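PDB 6NBO: N-isopropylammelide isopropylaminohydrolase from Burkholderia multivorans ATCC 17616, which is a zinc-binding member of the amidohydrolase family, enzymes built on a TIM-barrel fold. Local coordinates for residues G163-A175 and K199-Y211. Sequence-based numbering, arbitrary orientation. Where two conformers were deposited one is given.
Sequences GVLKRPGTDALLA and KAVDVLFGIAERY
From Leu165 beside Ala200 to Ala175 beside Ile207, the loop 163-169 and the start of the following helix run along helix 199-211, the axes of 170-175 and 199-211 crossing at -28° and approaching to 10.2 Å. At the loop end Leu165 packs against the N-terminal part of helix 199-211: its CD1 lies 3.6 Å from Ala200 N and also touches the methyl of Ala200, while CD2 meets Val203 CG2 and the aliphatic part of the extended Lys199 chain. Val164 adds a second layer, with CG2 4.1 Å from Leu204 CD2, a methyl that Leu174 CD1 reaches as well. Farther along, Ile207 spans helix 170-175 from Asp171 to Ala175. Its CG1 is turned anti to the carbonyl carbon (chi1 -63°), which carries CD1 to within 3.6 Å of Asp171 O, while CG2 packs 4.0 Å from Ala175 CA. Ala175 CB rests against two further side chains, 3.7 Å from Tyr211 CE1 and also touching Arg210 NH1, with Tyr211 CE1 lying over one face of the guanidinium, toward its rim. Direct contacts are thus apolar or van der Waals, and water supplies the polar links: one water accepts from Arg210 NH2 (2.6 Å), in the guanidinium plane, and donates weakly to Asp171 O; another donates to Leu165 O and accepts a weak bond from Lys199 NZ. Glu194 accepts the backbone N-H groups of Val164 and Leu165, anchoring the loop. The pair belongs to the outer helical layer of the TIM barrel, where Leu174, Leu204 and Ile207 converge on Leu185 of strand 184-188 and Leu204 also touches Leu217 of strand 215-219.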
loop_
_atom_site.group_PDB
_atom_site.type_symbol
_atom_site.label_atom_id
_atom_site.label_comp_id
_atom_site.label_asym_id
_atom_site.label_seq_id
_atom_site.Cartn_x
_atom_site.Cartn_y
_atom_site.Cartn_z
ATOM N N GLY A 163 -1.617 -9.539 -18.826
ATOM C CA GLY A 163 -2.746 -10.443 -18.923
ATOM C C GLY A 163 -2.347 -11.899 -18.709
ATOM O O GLY A 163 -1.176 -12.274 -18.743
ATOM N N VAL A 164 -3.363 -12.737 -18.493
ATOM C CA VAL A 164 -3.186 -14.165 -18.227
ATOM C C VAL A 164 -3.671 -15.027 -19.393
ATOM O O VAL A 164 -2.939 -15.889 -19.888
ATOM C CB VAL A 164 -3.907 -14.573 -16.924
ATOM C CG1 VAL A 164 -3.655 -16.059 -16.618
ATOM C CG2 VAL A 164 -3.475 -13.693 -15.785
ATOM N N LEU A 165 -4.924 -14.829 -19.821
ATOM C CA LEU A 165 -5.579 -15.813 -20.683
ATOM C C LEU A 165 -4.909 -15.930 -22.044
ATOM O O LEU A 165 -4.813 -17.030 -22.603
ATOM C CB LEU A 165 -7.057 -15.457 -20.864
ATOM C CG LEU A 165 -7.934 -15.529 -19.621
ATOM C CD1 LEU A 165 -9.407 -15.304 -20.031
ATOM C CD2 LEU A 165 -7.755 -16.876 -18.953
ATOM N N LYS A 166 -4.480 -14.813 -22.617
ATOM C CA LYS A 166 -3.970 -14.815 -23.978
ATOM C C LYS A 166 -2.474 -15.070 -24.053
ATOM O O LYS A 166 -1.906 -15.023 -25.143
ATOM C CB LYS A 166 -4.290 -13.487 -24.662
ATOM C CG LYS A 166 -5.782 -13.215 -24.785
ATOM C CD LYS A 166 -6.049 -11.944 -25.569
ATOM C CE LYS A 166 -6.536 -10.831 -24.664
ATOM N NZ LYS A 166 -7.825 -10.259 -25.165
ATOM N N ARG A 167 -1.819 -15.330 -22.933
ATOM C CA ARG A 167 -0.370 -15.512 -22.918
ATOM C C ARG A 167 -0.074 -16.893 -22.349
ATOM O O ARG A 167 -0.037 -17.065 -21.118
ATOM C CB ARG A 167 0.309 -14.401 -22.114
ATOM C CG ARG A 167 0.147 -13.038 -22.792
ATOM C CD ARG A 167 0.859 -11.907 -22.064
ATOM N NE ARG A 167 2.284 -12.179 -21.917
ATOM C CZ ARG A 167 3.232 -11.707 -22.720
ATOM N NH1 ARG A 167 2.915 -10.910 -23.739
ATOM N NH2 ARG A 167 4.504 -12.038 -22.504
ATOM N N PRO A 168 0.127 -17.894 -23.207
ATOM C CA PRO A 168 0.275 -19.280 -22.739
ATOM C C PRO A 168 1.323 -19.419 -21.649
ATOM O O PRO A 168 2.409 -18.835 -21.721
ATOM C CB PRO A 168 0.694 -20.032 -24.006
ATOM C CG PRO A 168 0.117 -19.223 -25.125
ATOM C CD PRO A 168 0.194 -17.791 -24.677
ATOM N N GLY A 169 0.987 -20.202 -20.618
ATOM C CA GLY A 169 1.904 -20.453 -19.526
ATOM C C GLY A 169 1.844 -19.460 -18.388
ATOM O O GLY A 169 2.461 -19.707 -17.344
ATOM N N THR A 170 1.111 -18.354 -18.545
ATOM C CA THR A 170 1.049 -17.353 -17.488
ATOM C C THR A 170 0.371 -17.912 -16.244
ATOM O O THR A 170 0.794 -17.621 -15.121
ATOM C CB THR A 170 0.333 -16.097 -17.993
ATOM O OG1 THR A 170 1.011 -15.591 -19.153
ATOM C CG2 THR A 170 0.331 -15.008 -16.916
ATOM N N ASP A 171 -0.669 -18.734 -16.425
ATOM C CA ASP A 171 -1.347 -19.339 -15.280
ATOM C C ASP A 171 -0.375 -20.141 -14.414
ATOM O O ASP A 171 -0.359 -19.998 -13.185
ATOM C CB ASP A 171 -2.506 -20.216 -15.761
ATOM C CG ASP A 171 -2.118 -21.158 -16.907
ATOM O OD1 ASP A 171 -0.931 -21.218 -17.312
ATOM O OD2 ASP A 171 -3.022 -21.850 -17.404
ATOM N N ALA A 172 0.444 -20.990 -15.038
ATOM C CA ALA A 172 1.398 -21.792 -14.273
ATOM C C ALA A 172 2.491 -20.928 -13.659
ATOM O O ALA A 172 2.990 -21.229 -12.567
ATOM C CB ALA A 172 2.009 -22.874 -15.170
ATOM N N LEU A 173 2.870 -19.853 -14.341
ATOM C CA LEU A 173 3.885 -18.958 -13.808
ATOM C C LEU A 173 3.393 -18.264 -12.549
ATOM O O LEU A 173 4.147 -18.106 -11.585
ATOM C CB LEU A 173 4.266 -17.936 -14.875
ATOM C CG LEU A 173 5.498 -17.096 -14.619
ATOM C CD1 LEU A 173 6.745 -17.995 -14.522
ATOM C CD2 LEU A 173 5.617 -16.122 -15.759
ATOM N N LEU A 174 2.130 -17.833 -12.547
ATOM C CA LEU A 174 1.551 -17.198 -11.372
ATOM C C LEU A 174 1.497 -18.164 -10.199
ATOM O O LEU A 174 1.735 -17.769 -9.052
ATOM C CB LEU A 174 0.147 -16.679 -11.703
ATOM C CG LEU A 174 0.093 -15.478 -12.656
ATOM C CD1 LEU A 174 -1.349 -15.159 -13.115
ATOM C CD2 LEU A 174 0.719 -14.256 -11.990
ATOM N N ALA A 175 1.163 -19.430 -10.464
ATOM C CA ALA A 175 1.231 -20.440 -9.413
ATOM C C ALA A 175 2.652 -20.571 -8.882
ATOM O O ALA A 175 2.872 -20.637 -7.666
ATOM C CB ALA A 175 0.723 -21.782 -9.942
ATOM N N LYS A 199 -13.988 -16.535 -17.661
ATOM C CA LYS A 199 -12.828 -17.414 -17.643
ATOM C C LYS A 199 -11.683 -16.789 -16.858
ATOM O O LYS A 199 -11.016 -17.468 -16.071
ATOM C CB LYS A 199 -12.388 -17.740 -19.067
ATOM C CG LYS A 199 -11.265 -18.767 -19.121
ATOM C CD LYS A 199 -10.973 -19.199 -20.548
ATOM C CE LYS A 199 -9.722 -20.080 -20.607
ATOM N NZ LYS A 199 -9.229 -20.252 -22.004
ATOM N N ALA A 200 -11.463 -15.484 -17.028
ATOM C CA ALA A 200 -10.372 -14.827 -16.315
ATOM C C ALA A 200 -10.586 -14.886 -14.803
ATOM O O ALA A 200 -9.673 -15.237 -14.047
ATOM C CB ALA A 200 -10.229 -13.380 -16.789
ATOM N N VAL A 201 -11.792 -14.564 -14.341
ATOM C CA VAL A 201 -12.035 -14.581 -12.904
ATOM C C VAL A 201 -11.910 -16.000 -12.357
ATOM O O VAL A 201 -11.352 -16.217 -11.274
ATOM C CB VAL A 201 -13.408 -13.957 -12.597
ATOM C CG1 VAL A 201 -13.820 -14.238 -11.171
ATOM C CG2 VAL A 201 -13.360 -12.454 -12.861
ATOM N N ASP A 202 -12.421 -16.986 -13.089
ATOM C CA ASP A 202 -12.332 -18.362 -12.617
ATOM C C ASP A 202 -10.881 -18.845 -12.584
ATOM O O ASP A 202 -10.474 -19.535 -11.642
ATOM C CB ASP A 202 -13.189 -19.271 -13.496
ATOM C CG ASP A 202 -14.697 -19.062 -13.290
ATOM O OD1 ASP A 202 -15.118 -18.368 -12.335
ATOM O OD2 ASP A 202 -15.465 -19.600 -14.104
ATOM N N VAL A 203 -10.074 -18.481 -13.582
ATOM C CA VAL A 203 -8.673 -18.914 -13.588
ATOM C C VAL A 203 -7.925 -18.319 -12.397
ATOM O O VAL A 203 -7.234 -19.026 -11.653
ATOM C CB VAL A 203 -7.997 -18.551 -14.923
ATOM C CG1 VAL A 203 -6.472 -18.632 -14.797
ATOM C CG2 VAL A 203 -8.481 -19.480 -16.048
ATOM N N LEU A 204 -8.064 -17.012 -12.190
ATOM C CA LEU A 204 -7.354 -16.352 -11.100
ATOM C C LEU A 204 -7.806 -16.872 -9.736
ATOM O O LEU A 204 -6.976 -17.182 -8.874
ATOM C CB LEU A 204 -7.564 -14.844 -11.195
ATOM C CG LEU A 204 -6.850 -14.132 -12.338
ATOM C CD1 LEU A 204 -7.318 -12.678 -12.405
ATOM C CD2 LEU A 204 -5.336 -14.221 -12.143
ATOM N N PHE A 205 -9.121 -16.954 -9.503
ATOM C CA PHE A 205 -9.562 -17.457 -8.202
ATOM C C PHE A 205 -9.154 -18.911 -8.000
ATOM O O PHE A 205 -8.879 -19.326 -6.867
ATOM C CB PHE A 205 -11.078 -17.284 -8.027
ATOM C CG PHE A 205 -11.458 -15.932 -7.488
ATOM C CD1 PHE A 205 -11.546 -14.834 -8.331
ATOM C CD2 PHE A 205 -11.672 -15.746 -6.126
ATOM C CE1 PHE A 205 -11.870 -13.571 -7.832
ATOM C CE2 PHE A 205 -12.003 -14.501 -5.621
ATOM C CZ PHE A 205 -12.099 -13.406 -6.471
ATOM N N GLY A 206 -9.103 -19.699 -9.078
ATOM C CA GLY A 206 -8.655 -21.074 -8.947
ATOM C C GLY A 206 -7.219 -21.156 -8.467
ATOM O O GLY A 206 -6.892 -21.946 -7.578
ATOM N N ILE A 207 -6.347 -20.326 -9.032
ATOM C CA ILE A 207 -4.945 -20.347 -8.625
ATOM C C ILE A 207 -4.810 -19.923 -7.171
ATOM O O ILE A 207 -4.134 -20.585 -6.377
ATOM C CB ILE A 207 -4.100 -19.455 -9.550
ATOM C CG1 ILE A 207 -4.140 -19.988 -10.984
ATOM C CG2 ILE A 207 -2.642 -19.351 -9.025
ATOM C CD1 ILE A 207 -3.575 -19.002 -12.005
ATOM N N ALA A 208 -5.470 -18.825 -6.791
ATOM C CA ALA A 208 -5.360 -18.353 -5.414
ATOM C C ALA A 208 -5.914 -19.384 -4.441
ATOM O O ALA A 208 -5.332 -19.623 -3.375
ATOM C CB ALA A 208 -6.090 -17.021 -5.253
ATOM N N GLU A 209 -7.037 -20.008 -4.796
ATOM C CA GLU A 209 -7.634 -21.014 -3.926
ATOM C C GLU A 209 -6.687 -22.187 -3.723
ATOM O O GLU A 209 -6.608 -22.750 -2.626
ATOM C CB GLU A 209 -8.961 -21.493 -4.519
ATOM C CG GLU A 209 -9.684 -22.547 -3.694
ATOM C CD GLU A 209 -10.678 -21.943 -2.714
ATOM O OE1 GLU A 209 -10.519 -20.757 -2.346
ATOM O OE2 GLU A 209 -11.624 -22.659 -2.321
ATOM N N ARG A 210 -5.951 -22.558 -4.772
ATOM C CA ARG A 210 -5.031 -23.685 -4.672
ATOM C C ARG A 210 -3.933 -23.430 -3.649
ATOM O O ARG A 210 -3.510 -24.353 -2.946
ATOM C CB ARG A 210 -4.424 -23.986 -6.040
ATOM C CG ARG A 210 -3.210 -24.906 -6.004
ATOM C CD ARG A 210 -3.088 -25.671 -7.310
ATOM N NE ARG A 210 -3.317 -24.791 -8.450
ATOM C CZ ARG A 210 -2.383 -24.434 -9.324
ATOM N NH1 ARG A 210 -1.144 -24.901 -9.213
ATOM N NH2 ARG A 210 -2.697 -23.619 -10.318
ATOM N N TYR A 211 -3.459 -22.193 -3.545
ATOM C CA TYR A 211 -2.426 -21.843 -2.585
ATOM C C TYR A 211 -2.994 -21.203 -1.328
ATOM O O TYR A 211 -2.223 -20.818 -0.445
ATOM C CB TYR A 211 -1.393 -20.912 -3.250
ATOM C CG TYR A 211 -0.580 -21.678 -4.272
ATOM C CD1 TYR A 211 -1.026 -21.824 -5.575
ATOM C CD2 TYR A 211 0.602 -22.324 -3.905
ATOM C CE1 TYR A 211 -0.299 -22.558 -6.500
ATOM C CE2 TYR A 211 1.333 -23.059 -4.812
ATOM C CZ TYR A 211 0.881 -23.179 -6.109
ATOM O OH TYR A 211 1.616 -23.913 -7.013
HETATM O O HOH W 1 -6.006 -19.131 -21.443
HETATM O O HOH W 2 -2.058 -22.463 -12.568
#